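Glutamine--tRNA ligase (Saccharomyces cerevisiae, PDB 3TL4) charges tRNA(Gln) with glutamine at the expense of ATP, the chain here being its N-terminal appended tRNA-binding domain. Local coordinates at residues T118-Q121 and V122-V126; V126-Y129 and I130-K134; K167-I170 and D171-L175. All coordinates share one frame; numbering follows the deposited sequence.

Interaction 1 of 3, residues T118-Q121 and V122-V126; sequences TEDQ and VRNYV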
loop_
_atom_site.group_PDB
_atom_site.type_symbol
_atom_site.label_atom_id
_atom_site.label_comp_id
_atom_site.label_asym_id
_atom_site.label_seq_id
_atom_site.Cartn_x
_atom_site.Cartn_y
_atom_site.Cartn_z
ATOM N N THR A 118 -1.857 13.292 8.380
ATOM C CA THR A 118 -3.181 13.624 8.898
ATOM C C THR A 118 -4.019 14.320 7.834
ATOM O O THR A 118 -3.476 14.858 6.871
ATOM C CB THR A 118 -3.076 14.562 10.110
ATOM O OG1 THR A 118 -2.473 15.794 9.705
ATOM C CG2 THR A 118 -2.224 13.943 11.198
ATOM N N GLU A 119 -5.339 14.310 7.999
ATOM C CA GLU A 119 -6.205 15.074 7.108
ATOM C C GLU A 119 -5.693 16.517 6.979
ATOM O O GLU A 119 -5.759 17.126 5.910
ATOM C CB GLU A 119 -7.645 15.077 7.620
ATOM C CG GLU A 119 -8.355 16.401 7.348
ATOM C CD GLU A 119 -9.811 16.429 7.779
ATOM O OE1 GLU A 119 -10.278 15.457 8.414
ATOM O OE2 GLU A 119 -10.492 17.433 7.470
ATOM N N ASP A 120 -5.183 17.064 8.075
ATOM C CA ASP A 120 -4.720 18.442 8.082
ATOM C C ASP A 120 -3.483 18.629 7.202
ATOM O O ASP A 120 -3.312 19.652 6.545
ATOM C CB ASP A 120 -4.421 18.859 9.511
ATOM C CG ASP A 120 -4.564 20.333 9.718
ATOM O OD1 ASP A 120 -5.712 20.783 9.906
ATOM O OD2 ASP A 120 -3.534 21.043 9.691
ATOM N N GLN A 121 -2.612 17.628 7.183
ATOM C CA GLN A 121 -1.439 17.704 6.321
ATOM C C GLN A 121 -1.815 17.535 4.840
ATOM O O GLN A 121 -1.328 18.283 3.990
ATOM C CB GLN A 121 -0.374 16.685 6.729
ATOM C CG GLN A 121 -0.039 16.679 8.221
ATOM C CD GLN A 121 1.024 15.642 8.554
ATOM O OE1 GLN A 121 2.207 15.848 8.291
ATOM N NE2 GLN A 121 0.605 14.520 9.125
ATOM N N VAL A 122 -2.674 16.563 4.524
ATOM C CA VAL A 122 -3.175 16.428 3.148
ATOM C C VAL A 122 -3.675 17.798 2.680
ATOM O O VAL A 122 -3.306 18.277 1.612
ATOM C CB VAL A 122 -4.308 15.354 3.022
ATOM C CG1 VAL A 122 -4.868 15.316 1.610
ATOM C CG2 VAL A 122 -3.807 13.965 3.422
ATOM N N ARG A 123 -4.485 18.437 3.518
ATOM C CA ARG A 123 -5.068 19.745 3.225
ATOM C C ARG A 123 -3.998 20.813 2.954
ATOM O O ARG A 123 -4.118 21.599 2.028
ATOM C CB ARG A 123 -5.985 20.165 4.384
ATOM C CG ARG A 123 -6.675 21.513 4.224
ATOM C CD ARG A 123 -7.951 21.600 5.098
ATOM N NE ARG A 123 -9.140 21.435 4.268
ATOM C CZ ARG A 123 -10.081 20.526 4.471
ATOM N NH1 ARG A 123 -9.999 19.699 5.498
ATOM N NH2 ARG A 123 -11.115 20.466 3.649
ATOM N N ASN A 124 -2.952 20.844 3.767
ATOM C CA ASN A 124 -1.847 21.759 3.514
ATOM C C ASN A 124 -1.254 21.543 2.130
ATOM O O ASN A 124 -1.068 22.494 1.381
ATOM C CB ASN A 124 -0.744 21.621 4.577
ATOM C CG ASN A 124 -1.191 22.106 5.954
ATOM O OD1 ASN A 124 -2.115 22.920 6.070
ATOM N ND2 ASN A 124 -0.532 21.608 7.008
ATOM N N TYR A 125 -0.945 20.289 1.802
ATOM C CA TYR A 125 -0.333 19.969 0.510
ATOM C C TYR A 125 -1.230 20.310 -0.670
ATOM O O TYR A 125 -0.760 20.852 -1.665
ATOM C CB TYR A 125 0.142 18.515 0.464
ATOM C CG TYR A 125 1.402 18.329 1.261
ATOM C CD1 TYR A 125 2.586 18.942 0.863
ATOM C CD2 TYR A 125 1.412 17.575 2.417
ATOM C CE1 TYR A 125 3.747 18.807 1.592
ATOM C CE2 TYR A 125 2.578 17.426 3.162
ATOM C CZ TYR A 125 3.740 18.046 2.742
ATOM O OH TYR A 125 4.897 17.901 3.472
ATOM N N VAL A 126 -2.522 20.022 -0.534
ATOM C CA VAL A 126 -3.520 20.385 -1.533
ATOM C C VAL A 126 -3.600 21.912 -1.715
ATOM O O VAL A 126 -3.636 22.417 -2.844
ATOM C CB VAL A 126 -4.920 19.842 -1.137
ATOM C CG1 VAL A 126 -6.008 20.450 -2.019
ATOM C CG2 VAL A 126 -4.944 18.310 -1.179
#

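Interaction 2 of 3, residues V126-Y129 and I130-K134; sequences VMQY and IQENK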
loop_
_atom_site.group_PDB
_atom_site.type_symbol
_atom_site.label_atom_id
_atom_site.label_comp_id
_atom_site.label_asym_id
_atom_site.label_seq_id
_atom_site.Cartn_x
_atom_site.Cartn_y
_atom_site.Cartn_z
ATOM N N VAL A 126 -2.522 20.022 -0.534
ATOM C CA VAL A 126 -3.520 20.385 -1.533
ATOM C C VAL A 126 -3.600 21.912 -1.715
ATOM O O VAL A 126 -3.636 22.417 -2.844
ATOM C CB VAL A 126 -4.920 19.842 -1.137
ATOM C CG1 VAL A 126 -6.008 20.450 -2.019
ATOM C CG2 VAL A 126 -4.944 18.310 -1.179
HETATM N N MSE A 127 -3.617 22.642 -0.604
HETATM C CA MSE A 127 -3.663 24.108 -0.641
HETATM C C MSE A 127 -2.480 24.696 -1.393
HETATM O O MSE A 127 -2.637 25.600 -2.205
HETATM C CB MSE A 127 -3.678 24.690 0.771
HETATM C CG MSE A 127 -4.942 24.402 1.533
HETATM SE SE MSE A 127 -4.978 25.332 3.251
HETATM C CE MSE A 127 -5.045 27.168 2.583
ATOM N N GLN A 128 -1.305 24.165 -1.093
ATOM C CA GLN A 128 -0.053 24.567 -1.719
ATOM C C GLN A 128 -0.099 24.343 -3.225
ATOM O O GLN A 128 0.290 25.212 -4.005
ATOM C CB GLN A 128 1.072 23.729 -1.121
ATOM C CG GLN A 128 2.416 24.421 -0.973
ATOM C CD GLN A 128 3.404 23.581 -0.157
ATOM O OE1 GLN A 128 3.341 23.549 1.077
ATOM N NE2 GLN A 128 4.307 22.887 -0.849
ATOM N N TYR A 129 -0.561 23.161 -3.624
ATOM C CA TYR A 129 -0.718 22.847 -5.034
ATOM C C TYR A 129 -1.656 23.841 -5.727
ATOM O O TYR A 129 -1.344 24.360 -6.806
ATOM C CB TYR A 129 -1.246 21.416 -5.231
ATOM C CG TYR A 129 -1.530 21.101 -6.684
ATOM C CD1 TYR A 129 -0.572 20.480 -7.481
ATOM C CD2 TYR A 129 -2.732 21.457 -7.267
ATOM C CE1 TYR A 129 -0.816 20.202 -8.815
ATOM C CE2 TYR A 129 -2.989 21.183 -8.603
ATOM C CZ TYR A 129 -2.028 20.551 -9.370
ATOM O OH TYR A 129 -2.272 20.276 -10.690
ATOM N N ILE A 130 -2.806 24.095 -5.109
ATOM C CA ILE A 130 -3.774 25.051 -5.640
ATOM C C ILE A 130 -3.186 26.456 -5.786
ATOM O O ILE A 130 -3.405 27.119 -6.808
ATOM C CB ILE A 130 -5.048 25.091 -4.762
ATOM C CG1 ILE A 130 -5.767 23.744 -4.853
ATOM C CG2 ILE A 130 -5.977 26.227 -5.197
ATOM C CD1 ILE A 130 -7.004 23.676 -4.036
ATOM N N GLN A 131 -2.438 26.903 -4.772
ATOM C CA GLN A 131 -1.738 28.197 -4.831
ATOM C C GLN A 131 -0.781 28.274 -6.035
ATOM O O GLN A 131 -0.708 29.281 -6.746
ATOM C CB GLN A 131 -0.968 28.446 -3.523
ATOM C CG GLN A 131 -0.151 29.748 -3.491
ATOM C CD GLN A 131 -1.022 31.004 -3.466
ATOM O OE1 GLN A 131 -2.171 30.969 -3.018
ATOM N NE2 GLN A 131 -0.476 32.118 -3.953
ATOM N N GLU A 132 -0.057 27.184 -6.241
ATOM C CA GLU A 132 0.974 27.076 -7.266
ATOM C C GLU A 132 0.380 27.039 -8.668
ATOM O O GLU A 132 1.005 27.443 -9.642
ATOM C CB GLU A 132 1.817 25.797 -7.016
ATOM C CG GLU A 132 2.741 25.898 -5.786
ATOM C CD GLU A 132 3.334 24.560 -5.336
ATOM O OE1 GLU A 132 3.108 23.532 -6.012
ATOM O OE2 GLU A 132 4.023 24.536 -4.289
ATOM N N ASN A 133 -0.833 26.525 -8.764
ATOM C CA ASN A 133 -1.476 26.366 -10.046
ATOM C C ASN A 133 -2.725 27.239 -10.154
ATOM O O ASN A 133 -3.584 26.996 -10.988
ATOM C CB ASN A 133 -1.815 24.900 -10.246
ATOM C CG ASN A 133 -0.566 24.028 -10.348
ATOM O OD1 ASN A 133 -0.065 23.789 -11.439
ATOM N ND2 ASN A 133 -0.046 23.579 -9.204
ATOM N N LYS A 134 -2.800 28.268 -9.316
ATOM C CA LYS A 134 -4.040 29.030 -9.134
ATOM C C LYS A 134 -4.662 29.538 -10.440
ATOM O O LYS A 134 -5.857 29.355 -10.670
ATOM C CB LYS A 134 -3.832 30.169 -8.119
ATOM C CG LYS A 134 -5.035 31.108 -7.922
ATOM C CD LYS A 134 -5.105 31.632 -6.474
ATOM C CE LYS A 134 -3.858 32.328 -6.010
ATOM N NZ LYS A 134 -3.906 32.680 -4.551
#

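Interaction 3 of 3, residues K167-I170 and D171-L175; sequences KPII and DQEVL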
loop_
_atom_site.group_PDB
_atom_site.type_symbol
_atom_site.label_atom_id
_atom_site.label_comp_id
_atom_site.label_asym_id
_atom_site.label_seq_id
_atom_site.Cartn_x
_atom_site.Cartn_y
_atom_site.Cartn_z
ATOM N N LYS A 167 -9.901 13.123 -2.324
ATOM C CA LYS A 167 -10.977 13.720 -3.118
ATOM C C LYS A 167 -11.881 14.716 -2.378
ATOM O O LYS A 167 -12.156 15.794 -2.892
ATOM C CB LYS A 167 -11.808 12.649 -3.814
ATOM C CG LYS A 167 -12.490 13.167 -5.061
ATOM C CD LYS A 167 -11.484 13.840 -5.987
ATOM C CE LYS A 167 -12.143 14.348 -7.263
ATOM N NZ LYS A 167 -13.281 15.277 -6.991
ATOM N N PRO A 168 -12.353 14.357 -1.174
ATOM C CA PRO A 168 -13.166 15.292 -0.383
ATOM C C PRO A 168 -12.402 16.552 -0.001
ATOM O O PRO A 168 -12.968 17.646 0.005
ATOM C CB PRO A 168 -13.497 14.491 0.880
ATOM C CG PRO A 168 -13.367 13.059 0.464
ATOM C CD PRO A 168 -12.257 13.033 -0.539
ATOM N N ILE A 169 -11.126 16.415 0.329
ATOM C CA ILE A 169 -10.374 17.599 0.723
ATOM C C ILE A 169 -10.148 18.526 -0.469
ATOM O O ILE A 169 -10.180 19.751 -0.325
ATOM C CB ILE A 169 -9.058 17.247 1.408
ATOM C CG1 ILE A 169 -9.341 16.569 2.757
ATOM C CG2 ILE A 169 -8.233 18.494 1.594
ATOM C CD1 ILE A 169 -8.204 15.670 3.226
ATOM N N ILE A 170 -9.953 17.939 -1.647
ATOM C CA ILE A 170 -9.851 18.714 -2.880
ATOM C C ILE A 170 -11.138 19.445 -3.238
ATOM O O ILE A 170 -11.107 20.628 -3.565
ATOM C CB ILE A 170 -9.446 17.853 -4.077
ATOM C CG1 ILE A 170 -8.000 17.397 -3.914
ATOM C CG2 ILE A 170 -9.622 18.647 -5.369
ATOM C CD1 ILE A 170 -7.571 16.343 -4.903
ATOM N N ASP A 171 -12.262 18.734 -3.197
ATOM C CA ASP A 171 -13.561 19.355 -3.436
ATOM C C ASP A 171 -13.784 20.565 -2.518
ATOM O O ASP A 171 -14.236 21.615 -2.966
ATOM C CB ASP A 171 -14.696 18.337 -3.282
ATOM C CG ASP A 171 -14.742 17.319 -4.434
ATOM O OD1 ASP A 171 -14.126 17.568 -5.499
ATOM O OD2 ASP A 171 -15.404 16.268 -4.277
ATOM N N GLN A 172 -13.444 20.431 -1.242
ATOM C CA GLN A 172 -13.607 21.535 -0.306
ATOM C C GLN A 172 -12.703 22.724 -0.635
ATOM O O GLN A 172 -13.128 23.862 -0.610
ATOM C CB GLN A 172 -13.294 21.075 1.103
ATOM C CG GLN A 172 -14.078 19.884 1.595
ATOM C CD GLN A 172 -13.631 19.499 2.996
ATOM O OE1 GLN A 172 -13.804 20.269 3.944
ATOM N NE2 GLN A 172 -13.020 18.331 3.129
ATOM N N GLU A 173 -11.446 22.455 -0.926
ATOM C CA GLU A 173 -10.501 23.530 -1.196
ATOM C C GLU A 173 -10.795 24.247 -2.501
ATOM O O GLU A 173 -10.619 25.449 -2.601
ATOM C CB GLU A 173 -9.078 22.995 -1.183
ATOM C CG GLU A 173 -8.666 22.492 0.207
ATOM C CD GLU A 173 -8.794 23.579 1.254
ATOM O OE1 GLU A 173 -8.331 24.708 0.983
ATOM O OE2 GLU A 173 -9.361 23.314 2.335
ATOM N N VAL A 174 -11.248 23.506 -3.501
ATOM C CA VAL A 174 -11.532 24.087 -4.805
ATOM C C VAL A 174 -12.720 25.022 -4.706
ATOM O O VAL A 174 -12.722 26.111 -5.286
ATOM C CB VAL A 174 -11.749 22.980 -5.868
ATOM C CG1 VAL A 174 -12.336 23.549 -7.113
ATOM C CG2 VAL A 174 -10.422 22.307 -6.181
ATOM N N LEU A 175 -13.718 24.607 -3.933
ATOM C CA LEU A 175 -14.883 25.446 -3.641
ATOM C C LEU A 175 -14.463 26.813 -3.108
ATOM O O LEU A 175 -15.026 27.830 -3.511
ATOM C CB LEU A 175 -15.809 24.752 -2.632
ATOM C CG LEU A 175 -17.104 25.444 -2.194
ATOM C CD1 LEU A 175 -17.981 25.841 -3.396
ATOM C CD2 LEU A 175 -17.873 24.544 -1.218
#

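Interaction 1 of 3, residues T118-Q121 and V122-V126
The guanidinium of R123 is met at its edge, in plane, by the carboxylate of E119: OE2 of E119 lies 3.0 Å from NH1 of R123, a salt bridge across one helical turn. Only OE2 reaches it; OE1 is turned away, and the two planes stand 50° apart, not as a flat two-pronged pair. Both side chains run the same way, side by side. R123 starts out with CG opposite its backbone N (chi1 -180°) and then bends at chi3, which swings NH1 back to E119 while NE forms a second salt bridge with E173 of helix 166-178. Two carboxylates therefore hold this guanidinium, which probably fixes its rotation and stabilises its charge. The Y125 ring approaches the backbone obliquely, its CD2 3.2 Å from O of Q121. D120 and N124, one turn apart on an exposed side, set carboxylate and amide almost at right angles, with OD2 of D120 a loose 4.1 Å from ND2 of N124.

At the start of the helix, OG1 of T118 accepts from N of Q121 at 3.1 Å, and more weakly from NE2 of the same residue. The first full turn follows: N of V122 donates to O of T118 at 3.0 Å, and R123, N124 and Y125 repeat the bond to E119, D120 and Q121. V122 is buried and packs on I169 and F166. T118 is a classical threonine N-cap, opening helix 119-132 of the tRNA-binding domain, with E119 and R123 an i to i+4 pair.

Interaction 2 of 3, residues V126-Y129 and I130-K134
With CG of Y129 placed opposite its backbone N (chi1 175°) and CG of N133 turned beside its own N, the asparagine amide is carried over the tyrosine ring. ND2 of N133 sits 3.4 Å above the ring plane, over its centre, and the amide and ring planes are only 22° apart, so the amide lies nearly flat on the ring. The same nitrogen donates to O of Y129 at 2.8 Å along an almost straight N-H line of 174°, with the oxygen in the amide plane. O of Y129 also takes the backbone N of N133 at 3.0 Å, by a more bent bond. Two donors from one residue thus grip this carbonyl just where the chain leaves helical geometry.

A turn earlier the packing is apolar: V126 and I130 run side by side, CG1 of the valine 3.9 Å from CD1 of the isoleucine. On an exposed side, OE2 of E132 lies alongside the Q128 chain, 3.7 Å from its CG. Across the break between helices 119-132 and 134-140, NZ of K134 donates to OE1 of Q131 at 2.9 Å.

The hydroxyl of Y129 and OD1 of N133 both bond R136 of helix 134-140, and the hydroxyl also bonds D151 of helix 145-153. V126 and Y129 rest on helix 145-153 through V152 and I148, while M127 and I130 pack on E173 of helix 166-178, and I130 also on L177.

Interaction 3 of 3, residues K167-I170 and D171-L175
O of P168 is approached by two nitrogens of Q172: the backbone N at 3.1 Å, and, weakly, the side-chain NE2 at 3.2 Å. The glutamine reaches back because its CG stands beside its own backbone N (chi1 -55°), which brings CG itself within 3.0 Å of the same oxygen, and the extended chain lays the amide alongside the preceding turn, NE2 coming to 4.1 Å from CG1 of I169.

K167 and D171 form a salt bridge one turn apart. The lysine chain bends at chi2 and again at chi4 to bring NZ across to the aspartate, where it meets OD1 of D171 at 2.9 Å on the syn side, 25° out of the carboxylate plane. The carboxylate also lies close to the carbonyl of its partner, CG of D171 being 3.4 Å from O of K167, while the backbone N of D171 donates to that oxygen. Elsewhere on the helix, I170 and V174 extend side by side, with CG2 touching CG2 at 3.8 Å. E173 packs the base of its side chain against the turn before it, CG lying 3.2 Å from O of I169, and its OE2, besides bridging R123, pairs with K176; two positive charges probably stabilise the carboxylate.

Helix 166-178 packs against two others, which also touch each other: K167 and I170 meet F149 of helix 145-153, K167 and D171 its V145, whereas the side carrying I169 and E173 faces helix 119-132, I169 resting on R123. V174 touches Y142.

All three contacts are local turns within helices, so none closes a long loop, and none crosses another. Interaction 1 opens helix 119-132 and interaction 2 ends it; they follow head to tail and share V126. The chain then passes through helices 134-140 and 145-153 before interaction 3 is made on helix 166-178. That helix returns to lie against the first: residues 118-126 join it through the R123 to E173 salt bridge, and residues 126-134 through V126 on I170. E173 touches both halves of helix 119-132, linking the two regions classed as parts 1 and 2 of the non-specific RNA-binding region.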